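Side-chain contacts in HIAXHD3 (Humicola insolens, PDB 3ZXK), which removes arabinofuranose side chains as an exo-acting family 43 glycoside hydrolase, a scaffold into which endo-xylanase activity has been engineered: residues E123-P126 with S127-N130; R374-G378 with P379-G383; H337-T341 with S342-L346; S73-P76 with G77-K81. One frame throughout, in Å; residues are numbered along the deposited sequence. Where two conformers were deposited one is given.

Interaction 1: E123-P126 with S127-N130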
loop_
_atom_site.group_PDB
_atom_site.type_symbol
_atom_site.label_atom_id
_atom_site.label_comp_id
_atom_site.label_asym_id
_atom_site.label_seq_id
_atom_site.Cartn_x
_atom_site.Cartn_y
_atom_site.Cartn_z
ATOM N N GLU A 123 11.673 -6.742 18.202
ATOM C CA GLU A 123 10.470 -7.544 17.979
ATOM C C GLU A 123 9.259 -6.941 18.686
ATOM O O GLU A 123 9.363 -6.555 19.842
ATOM C CB GLU A 123 10.666 -8.949 18.572
ATOM C CG GLU A 123 11.836 -9.692 17.973
ATOM C CD GLU A 123 11.478 -10.323 16.656
ATOM O OE1 GLU A 123 10.307 -10.183 16.238
ATOM O OE2 GLU A 123 12.363 -10.952 16.044
ATOM N N VAL A 124 8.124 -6.869 17.998
ATOM C CA VAL A 124 6.872 -6.500 18.633
ATOM C C VAL A 124 5.967 -7.740 18.593
ATOM O O VAL A 124 5.697 -8.284 17.496
ATOM C CB VAL A 124 6.184 -5.351 17.876
ATOM C CG1 VAL A 124 4.849 -4.981 18.518
ATOM C CG2 VAL A 124 7.094 -4.139 17.766
ATOM N N PRO A 125 5.498 -8.220 19.765
ATOM C CA PRO A 125 4.592 -9.372 19.680
ATOM C C PRO A 125 3.334 -9.003 18.900
ATOM O O PRO A 125 2.883 -7.858 19.005
ATOM C CB PRO A 125 4.236 -9.660 21.148
ATOM C CG PRO A 125 5.254 -8.914 21.964
ATOM C CD PRO A 125 5.626 -7.711 21.142
ATOM N N PRO A 126 2.779 -9.929 18.100
ATOM C CA PRO A 126 1.608 -9.636 17.258
ATOM C C PRO A 126 0.437 -9.036 18.054
ATOM O O PRO A 126 -0.247 -8.125 17.577
ATOM C CB PRO A 126 1.240 -11.016 16.691
ATOM C CG PRO A 126 2.551 -11.724 16.611
ATOM C CD PRO A 126 3.378 -11.241 17.776
ATOM N N SER A 127 0.238 -9.510 19.279
ATOM C CA SER A 127 -0.857 -9.016 20.114
ATOM C C SER A 127 -0.616 -7.605 20.672
ATOM O O SER A 127 -1.556 -6.933 21.094
ATOM C CB SER A 127 -1.140 -10.003 21.259
ATOM O OG SER A 127 0.006 -10.141 22.092
ATOM N N ALA A 128 0.629 -7.137 20.675
ATOM C CA ALA A 128 0.903 -5.830 21.291
ATOM C C ALA A 128 0.481 -4.619 20.441
ATOM O O ALA A 128 0.227 -3.561 20.997
ATOM C CB ALA A 128 2.380 -5.702 21.675
ATOM N N TRP A 129 0.401 -4.753 19.116
ATOM C CA TRP A 129 0.015 -3.619 18.284
ATOM C C TRP A 129 -1.376 -3.201 18.683
ATOM O O TRP A 129 -2.285 -4.039 18.785
ATOM C CB TRP A 129 -0.030 -4.010 16.814
ATOM C CG TRP A 129 1.284 -4.418 16.233
ATOM C CD1 TRP A 129 1.672 -5.700 15.837
ATOM C CD2 TRP A 129 2.409 -3.549 15.902
ATOM N NE1 TRP A 129 2.926 -5.680 15.292
ATOM C CE2 TRP A 129 3.439 -4.419 15.326
ATOM C CE3 TRP A 129 2.694 -2.183 16.092
ATOM C CZ2 TRP A 129 4.661 -3.916 14.890
ATOM C CZ3 TRP A 129 3.929 -1.694 15.647
ATOM C CH2 TRP A 129 4.890 -2.548 15.071
ATOM N N ASN A 130 -1.553 -1.910 18.935
ATOM C CA ASN A 130 -2.841 -1.381 19.318
ATOM C C ASN A 130 -2.847 0.087 18.980
ATOM O O ASN A 130 -2.376 0.885 19.772
ATOM C CB ASN A 130 -3.051 -1.557 20.825
ATOM C CG ASN A 130 -4.418 -1.085 21.304
ATOM O OD1 ASN A 130 -5.233 -0.592 20.528
ATOM N ND2 ASN A 130 -4.657 -1.219 22.606
HETATM O O HOH W 1 5.018 -7.690 14.923
HETATM O O HOH W 2 -2.570 -6.541 17.939
#
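Val124 and Trp129 form the centre of this local contact, with the carbonyl of Pro126 at the edge of the indole. Val124 CG1 sits over one face of the Trp129 ring. It lies 3.8 Å from the centroid of the five-membered ring of Trp129, near the ring normal, which makes this a CH-pi contact. With CG1 anti to the backbone N of Val124 (chi1 179°), CG2 is turned toward the six-membered ring and stands 3.8 Å from Trp129 CH2. The two side chains cross at about a right angle.

Pro126 meets the same ring differently. Its carbonyl lies at the indole edge, near the plane, with Pro126 O 3.5 Å from Trp129 CD1. Two waters bridge the segments. One donates to Val124 O and accepts from Trp129 NE1 at 2.9 Å, which probably steadies the indole. The other donates to Pro126 O and to Trp129 O.

The backbone closes the turn through Ala128 N to Pro125 O, 2.9 Å. The Ala128 methyl packs on Pro125 CD at 3.9 Å. Tyr30 touches both Val124 and Trp129, and the Phe97 ring also meets the indole. The bond from residue i+3 back to i, across Pro126 and Ser127, is that of a type I beta turn. It lies in the loop joining strands 106-113 and 132-137 of one four-stranded sheet in the family 43 beta-propeller.

Interaction 2: R374-G378 with P379-G383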
loop_
_atom_site.group_PDB
_atom_site.type_symbol
_atom_site.label_atom_id
_atom_site.label_comp_id
_atom_site.label_asym_id
_atom_site.label_seq_id
_atom_site.Cartn_x
_atom_site.Cartn_y
_atom_site.Cartn_z
ATOM N N ARG A 374 -6.840 -6.609 -2.130
ATOM C CA ARG A 374 -5.474 -6.925 -1.771
ATOM C C ARG A 374 -4.549 -6.748 -2.970
ATOM O O ARG A 374 -4.987 -6.778 -4.115
ATOM C CB ARG A 374 -5.336 -8.311 -1.151
ATOM C CG ARG A 374 -5.699 -9.446 -2.099
ATOM C CD ARG A 374 -5.732 -10.755 -1.335
ATOM N NE ARG A 374 -4.394 -11.272 -1.075
ATOM C CZ ARG A 374 -4.075 -12.026 -0.024
ATOM N NH1 ARG A 374 -4.984 -12.308 0.906
ATOM N NH2 ARG A 374 -2.844 -12.483 0.112
ATOM N N ARG A 375 -3.276 -6.538 -2.670
ATOM C CA ARG A 375 -2.242 -6.244 -3.681
ATOM C C ARG A 375 -1.946 -7.457 -4.533
ATOM O O ARG A 375 -1.970 -8.572 -4.043
ATOM C CB ARG A 375 -0.960 -5.754 -3.011
ATOM C CG ARG A 375 -1.164 -4.438 -2.306
ATOM C CD ARG A 375 -0.023 -4.143 -1.345
ATOM N NE ARG A 375 -0.261 -2.892 -0.621
ATOM C CZ ARG A 375 -1.077 -2.768 0.435
ATOM N NH1 ARG A 375 -1.710 -3.840 0.949
ATOM N NH2 ARG A 375 -1.201 -1.572 1.028
ATOM N N ILE A 376 -1.676 -7.215 -5.812
ATOM C CA ILE A 376 -1.234 -8.262 -6.734
ATOM C C ILE A 376 0.309 -8.332 -6.665
ATOM O O ILE A 376 0.985 -7.300 -6.795
ATOM C CB ILE A 376 -1.696 -7.927 -8.183
ATOM C CG1 ILE A 376 -3.249 -7.846 -8.289
ATOM C CG2 ILE A 376 -1.151 -8.976 -9.158
ATOM C CD1 ILE A 376 -3.758 -7.260 -9.597
ATOM N N ALA A 377 0.862 -9.536 -6.513
ATOM C CA ALA A 377 2.312 -9.688 -6.576
ATOM C C ALA A 377 2.741 -9.906 -8.018
ATOM O O ALA A 377 2.079 -10.594 -8.775
ATOM C CB ALA A 377 2.797 -10.834 -5.685
ATOM N N GLY A 378 3.863 -9.304 -8.398
ATOM C CA GLY A 378 4.290 -9.327 -9.779
ATOM C C GLY A 378 5.436 -10.273 -10.040
ATOM O O GLY A 378 6.062 -10.777 -9.116
ATOM N N PRO A 379 5.754 -10.467 -11.320
ATOM C CA PRO A 379 5.120 -9.737 -12.436
ATOM C C PRO A 379 3.757 -10.269 -12.902
ATOM O O PRO A 379 3.037 -9.527 -13.576
ATOM C CB PRO A 379 6.157 -9.871 -13.564
ATOM C CG PRO A 379 6.852 -11.172 -13.258
ATOM C CD PRO A 379 6.945 -11.235 -11.751
ATOM N N LYS A 380 3.427 -11.525 -12.565
ATOM C CA LYS A 380 2.146 -12.136 -12.962
ATOM C C LYS A 380 1.625 -13.021 -11.854
ATOM O O LYS A 380 2.378 -13.792 -11.277
ATOM C CB LYS A 380 2.285 -12.985 -14.238
ATOM C CG LYS A 380 3.000 -12.303 -15.381
ATOM C CD LYS A 380 2.962 -13.191 -16.624
ATOM C CE LYS A 380 3.681 -12.543 -17.799
ATOM N NZ LYS A 380 3.711 -13.432 -19.009
ATOM N N ALA A 381 0.331 -12.922 -11.578
ATOM C CA ALA A 381 -0.287 -13.724 -10.521
ATOM C C ALA A 381 -1.734 -14.014 -10.815
ATOM O O ALA A 381 -2.425 -13.215 -11.472
ATOM C CB ALA A 381 -0.182 -13.036 -9.159
ATOM N N SER A 382 -2.181 -15.146 -10.288
ATOM C CA SER A 382 -3.560 -15.550 -10.408
ATOM C C SER A 382 -4.195 -15.389 -9.039
ATOM O O SER A 382 -3.607 -15.807 -8.056
ATOM C CB SER A 382 -3.611 -17.019 -10.833
ATOM O OG SER A 382 -4.933 -17.401 -11.066
ATOM N N GLY A 383 -5.356 -14.727 -8.957
ATOM C CA GLY A 383 -6.075 -14.640 -7.677
ATOM C C GLY A 383 -7.372 -15.419 -7.790
ATOM O O GLY A 383 -8.165 -15.200 -8.718
#
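Ile376 and Ala381 make the apolar part of this contact, methyl against methyl across a bend in the chain. Ile376 CG2 lies 4.2 Å from Ala381 CB, a loose approach. Ile376 CG2 is anti to the backbone N, while the CG1 branch lies beside that N (chi1 -61°), so the shorter branch does the touching.

The polar part is a single carbonyl. Ala377 O is 3.4 Å from Ala381 CB, so a methyl group covers it. This oxygen is buried and has no hydrogen-bonding partner in the model. The same oxygen passes 3.9 Å from Lys380 C. The two segments share no hydrogen bond of their own.

The third element is covalent geometry. The peptide bond between Gly378 and Pro379 is cis, which brings Gly378 CA to 2.8 Å from Pro379 CA. It also sets Pro379 CD beside Gly378 O, 2.8 Å away. The chain therefore makes a sharp bend at a cis proline, and Ala377 CA ends 6.8 Å from Lys380 CA.

The bend lies where the chain leaves strand 372-375, in the eight-stranded sheet, and enters strand 380-388, in the seven-stranded sheet of the concanavalin A-like sandwich. Ala377 and Ala381 both pack on Met531 of strand 523-533, and Ile376 packs on Ala463 of strand 457-464. Those two strands flank 380-388 in its sheet, and the backbone of Ala381 pairs with Ala463.

Interaction 3: H337-T341 with S342-L346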
loop_
_atom_site.group_PDB
_atom_site.type_symbol
_atom_site.label_atom_id
_atom_site.label_comp_id
_atom_site.label_asym_id
_atom_site.label_seq_id
_atom_site.Cartn_x
_atom_site.Cartn_y
_atom_site.Cartn_z
ATOM N N HIS A 337 -12.373 2.175 0.865
ATOM C CA HIS A 337 -13.018 3.052 1.885
ATOM C C HIS A 337 -13.335 2.273 3.167
ATOM O O HIS A 337 -13.202 1.055 3.189
ATOM C CB HIS A 337 -14.256 3.797 1.335
ATOM C CG HIS A 337 -13.955 4.820 0.237
ATOM N ND1 HIS A 337 -13.455 4.494 -0.970
ATOM C CD2 HIS A 337 -14.175 6.197 0.209
ATOM C CE1 HIS A 337 -13.330 5.606 -1.725
ATOM N NE2 HIS A 337 -13.803 6.641 -1.022
ATOM N N ASN A 338 -13.697 2.952 4.244
ATOM C CA ASN A 338 -14.040 2.258 5.473
ATOM C C ASN A 338 -15.218 1.331 5.236
ATOM O O ASN A 338 -16.175 1.670 4.510
ATOM C CB ASN A 338 -14.443 3.221 6.571
ATOM C CG ASN A 338 -13.289 3.991 7.125
ATOM O OD1 ASN A 338 -12.146 3.520 7.166
ATOM N ND2 ASN A 338 -13.590 5.180 7.596
ATOM N N PRO A 339 -15.164 0.147 5.849
ATOM C CA PRO A 339 -16.261 -0.789 5.708
ATOM C C PRO A 339 -17.474 -0.405 6.574
ATOM O O PRO A 339 -17.322 0.320 7.580
ATOM C CB PRO A 339 -15.628 -2.100 6.201
ATOM C CG PRO A 339 -14.678 -1.657 7.249
ATOM C CD PRO A 339 -14.073 -0.406 6.663
ATOM N N ASP A 340 -18.656 -0.857 6.166
ATOM C CA ASP A 340 -19.827 -0.881 7.052
ATOM C C ASP A 340 -19.725 -2.163 7.894
ATOM O O ASP A 340 -19.953 -3.279 7.405
ATOM C CB ASP A 340 -21.121 -0.845 6.235
ATOM C CG ASP A 340 -22.380 -0.854 7.098
ATOM O OD1 ASP A 340 -22.303 -1.203 8.304
ATOM O OD2 ASP A 340 -23.455 -0.521 6.555
ATOM N N THR A 341 -19.365 -1.994 9.158
ATOM C CA THR A 341 -19.093 -3.154 9.990
ATOM C C THR A 341 -20.341 -3.954 10.351
ATOM O O THR A 341 -20.227 -5.096 10.777
ATOM C CB THR A 341 -18.383 -2.757 11.300
ATOM O OG1 THR A 341 -19.257 -1.901 12.052
ATOM C CG2 THR A 341 -17.062 -2.043 11.000
ATOM N N SER A 342 -21.523 -3.380 10.151
ATOM C CA SER A 342 -22.760 -4.084 10.456
ATOM C C SER A 342 -23.098 -5.090 9.325
ATOM O O SER A 342 -24.035 -5.903 9.469
ATOM C CB SER A 342 -23.918 -3.091 10.638
ATOM O OG SER A 342 -24.403 -2.578 9.398
ATOM N N LYS A 343 -22.323 -5.030 8.234
ATOM C CA LYS A 343 -22.644 -5.758 7.006
ATOM C C LYS A 343 -21.636 -6.839 6.616
ATOM O O LYS A 343 -21.820 -7.497 5.610
ATOM C CB LYS A 343 -22.897 -4.809 5.825
ATOM C CG LYS A 343 -24.172 -3.946 5.938
ATOM C CD LYS A 343 -25.495 -4.719 5.845
ATOM C CE LYS A 343 -26.696 -3.774 5.863
ATOM N NZ LYS A 343 -26.930 -3.147 7.193
ATOM N N PHE A 344 -20.597 -7.054 7.420
ATOM C CA PHE A 344 -19.724 -8.220 7.233
ATOM C C PHE A 344 -19.437 -8.912 8.554
ATOM O O PHE A 344 -19.467 -8.284 9.629
ATOM C CB PHE A 344 -18.403 -7.833 6.520
ATOM C CG PHE A 344 -17.367 -7.208 7.431
ATOM C CD1 PHE A 344 -16.425 -8.005 8.097
ATOM C CD2 PHE A 344 -17.313 -5.819 7.603
ATOM C CE1 PHE A 344 -15.466 -7.416 8.907
ATOM C CE2 PHE A 344 -16.360 -5.235 8.428
ATOM C CZ PHE A 344 -15.446 -6.041 9.096
ATOM N N THR A 345 -19.122 -10.203 8.483
ATOM C CA THR A 345 -18.712 -10.938 9.686
ATOM C C THR A 345 -17.717 -12.007 9.303
ATOM O O THR A 345 -17.894 -12.698 8.292
ATOM C CB THR A 345 -19.906 -11.669 10.362
ATOM O OG1 THR A 345 -21.039 -10.795 10.462
ATOM C CG2 THR A 345 -19.500 -12.116 11.750
ATOM N N LEU A 346 -16.676 -12.148 10.111
ATOM C CA LEU A 346 -15.789 -13.306 10.055
ATOM C C LEU A 346 -16.392 -14.362 10.978
ATOM O O LEU A 346 -16.586 -14.097 12.158
ATOM C CB LEU A 346 -14.396 -12.904 10.531
ATOM C CG LEU A 346 -13.606 -12.126 9.475
ATOM C CD1 LEU A 346 -12.397 -11.490 10.138
ATOM C CD2 LEU A 346 -13.158 -13.066 8.359
#
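An Asx turn inside a tight backbone turn brings Asp340 against Ser342 and Lys343. Asp340 OD1 accepts twice from Ser342. The backbone Ser342 N gives a bond of 3.0 Å to Asp340 OD1, on the anti side of the carboxylate. Ser342 OG donates to Asp340 OD1 at 2.7 Å, on the syn side. Both donors come from the same face, about 30° out of the carboxylate plane. The carboxylate reaches them because Asp340 CG is anti to its own N and beside the carbonyl carbon (chi1 -179°). Two bonds on one oxygen probably limit the rotation of the carboxylate.

The backbone closes the turn through Lys343 N to Asp340 O, 3.1 Å, with Thr341 and Ser342 in the conformation of a type I turn. This loop follows strand 334-336 and delivers the chain to strand 344-346, an outermost strand of the seven-stranded sheet in the concanavalin A-like sandwich.

The Lys343 chain slants across the Asp340 carboxylate. Its CG lies 3.6 Å from Asp340 OD2. Bends at chi2 (-68°) and chi4 bring NZ round toward Ser342 OG, to which it makes a weak bond. Lys343 NZ and Asp340 OD2 are 4.4 Å apart, beyond a salt bridge, though the opposite charges probably attract.

On the apolar side, Phe344 CE2 lies 3.9 Å from Pro339 CB. Asp340 O is at the edge of the Phe344 ring, near its plane and 3.7 Å from CD2. Trp335 also meets the Phe344 ring, and Leu354 packs on Phe344 from the neighbouring strand 354-357.

Interaction 4: S73-P76 with G77-K81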
loop_
_atom_site.group_PDB
_atom_site.type_symbol
_atom_site.label_atom_id
_atom_site.label_comp_id
_atom_site.label_asym_id
_atom_site.label_seq_id
_atom_site.Cartn_x
_atom_site.Cartn_y
_atom_site.Cartn_z
ATOM N N SER A 73 -22.129 8.155 -0.389
ATOM C CA SER A 73 -22.993 8.598 -1.480
ATOM C C SER A 73 -22.369 8.425 -2.858
ATOM O O SER A 73 -22.636 9.202 -3.771
ATOM C CB SER A 73 -23.447 10.040 -1.264
ATOM O OG SER A 73 -22.343 10.942 -1.302
ATOM N N GLY A 74 -21.550 7.394 -3.010
ATOM C CA GLY A 74 -20.980 7.100 -4.305
ATOM C C GLY A 74 -19.808 7.994 -4.645
ATOM O O GLY A 74 -19.277 8.709 -3.791
ATOM N N THR A 75 -19.403 7.935 -5.912
ATOM C CA THR A 75 -18.266 8.698 -6.406
ATOM C C THR A 75 -18.536 10.196 -6.295
ATOM O O THR A 75 -19.667 10.619 -6.444
ATOM C CB THR A 75 -17.910 8.297 -7.846
ATOM O OG1 THR A 75 -19.016 8.550 -8.749
ATOM C CG2 THR A 75 -17.510 6.833 -7.846
ATOM N N PRO A 76 -17.495 10.996 -6.050
ATOM C CA PRO A 76 -16.073 10.622 -5.979
ATOM C C PRO A 76 -15.586 10.129 -4.628
ATOM O O PRO A 76 -14.389 9.854 -4.468
ATOM C CB PRO A 76 -15.374 11.932 -6.398
ATOM C CG PRO A 76 -16.273 12.992 -5.904
ATOM C CD PRO A 76 -17.677 12.467 -6.072
ATOM N N GLY A 77 -16.495 9.949 -3.678
ATOM C CA GLY A 77 -16.129 9.474 -2.342
ATOM C C GLY A 77 -14.925 10.215 -1.804
ATOM O O GLY A 77 -14.918 11.447 -1.790
ATOM N N ALA A 78 -13.912 9.459 -1.377
ATOM C CA ALA A 78 -12.598 10.025 -1.058
ATOM C C ALA A 78 -11.528 9.331 -1.910
ATOM O O ALA A 78 -10.371 9.216 -1.508
ATOM C CB ALA A 78 -12.280 9.880 0.437
ATOM N N TYR A 79 -11.924 8.852 -3.087
ATOM C CA TYR A 79 -10.972 8.243 -4.010
ATOM C C TYR A 79 -9.742 9.119 -4.220
ATOM O O TYR A 79 -9.868 10.300 -4.570
ATOM C CB TYR A 79 -11.615 7.907 -5.361
ATOM C CG TYR A 79 -12.458 6.674 -5.331
ATOM C CD1 TYR A 79 -11.862 5.398 -5.282
ATOM C CD2 TYR A 79 -13.844 6.767 -5.364
ATOM C CE1 TYR A 79 -12.654 4.244 -5.279
ATOM C CE2 TYR A 79 -14.650 5.620 -5.325
ATOM C CZ TYR A 79 -14.058 4.371 -5.308
ATOM O OH TYR A 79 -14.856 3.250 -5.271
ATOM N N VAL A 80 -8.559 8.511 -4.043
ATOM C CA VAL A 80 -7.254 9.142 -4.325
ATOM C C VAL A 80 -6.970 10.308 -3.356
ATOM O O VAL A 80 -6.058 11.100 -3.569
ATOM C CB VAL A 80 -7.027 9.507 -5.831
ATOM C CG1 VAL A 80 -5.542 9.594 -6.160
ATOM C CG2 VAL A 80 -7.705 8.524 -6.748
ATOM N N LYS A 81 -7.754 10.404 -2.295
ATOM C CA LYS A 81 -7.443 11.304 -1.193
ATOM C C LYS A 81 -6.780 10.483 -0.093
ATOM O O LYS A 81 -5.880 9.703 -0.381
ATOM C CB LYS A 81 -8.682 12.098 -0.753
ATOM C CG LYS A 81 -9.225 13.005 -1.876
ATOM C CD LYS A 81 -10.414 13.804 -1.392
ATOM C CE LYS A 81 -10.917 14.755 -2.455
ATOM N NZ LYS A 81 -12.246 15.327 -2.084
HETATM O O HOH W 3 -12.163 11.737 -4.645
#
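Tyr79 turns the edge of its ring to the carbonyl of Pro76. Pro76 O lies near the ring plane, 3.3 Å from Tyr79 CD2. The ring gets there with Tyr79 CG anti to the carbonyl carbon and beside its backbone N (chi1 -77°). The same oxygen accepts from Tyr79 N at 3.0 Å, and this donor lies in the carbonyl plane. A water also donates to Pro76 O, at 2.9 Å, and to Tyr79 O. Pro76 O is therefore gripped by two donors as well as resting on the ring edge.

Thr75 reaches the ring farther out. Its methyl CG2 stands 4.0 Å from Tyr79 CE2, and the two side chains run at a slant to each other. Thr75 OG1 takes no part, being bonded to Thr436 N. The phenol of Tyr79 reaches past the turn, where OH bonds Phe366 O and Asn336 ND2.

The peptide before Pro76 is cis. A weak bond from Gly77 N to Gly74 O, 3.0 Å, spans it, consistent with a type VIa turn. The next turn, Pro76 to Tyr79, is type II', with Gly77 at positive phi. A type II turn from Ala78 to Lys81 follows, closed by Lys81 N to Ala78 O. These overlapping turns form part of the long loop between strands 54-58 and 87-91 of the catalytic domain, with the Tyr79 side chain about 14 Å from a bound xylopyranose.

Along the chain the order is interaction 4, interaction 1, interaction 3, interaction 2. Interactions 1 and 4 belong to the family 43 catalytic domain, yet their centres are 33 Å apart, in different loops. Interactions 2 and 3 belong to the concanavalin A-like domain. Their centres are 25 Å apart, and both lead into strands of the same seven-stranded sheet. Interactions 3 and 4 touch although they come from different domains: His337 NE2 is 2.8 Å from Ala78 N, a probable hydrogen bond, and their centres are 18 Å apart. The pair therefore joins the two domains directly. Interaction 1 stays clear of the other three, with nearest atoms at least about 15 Å away.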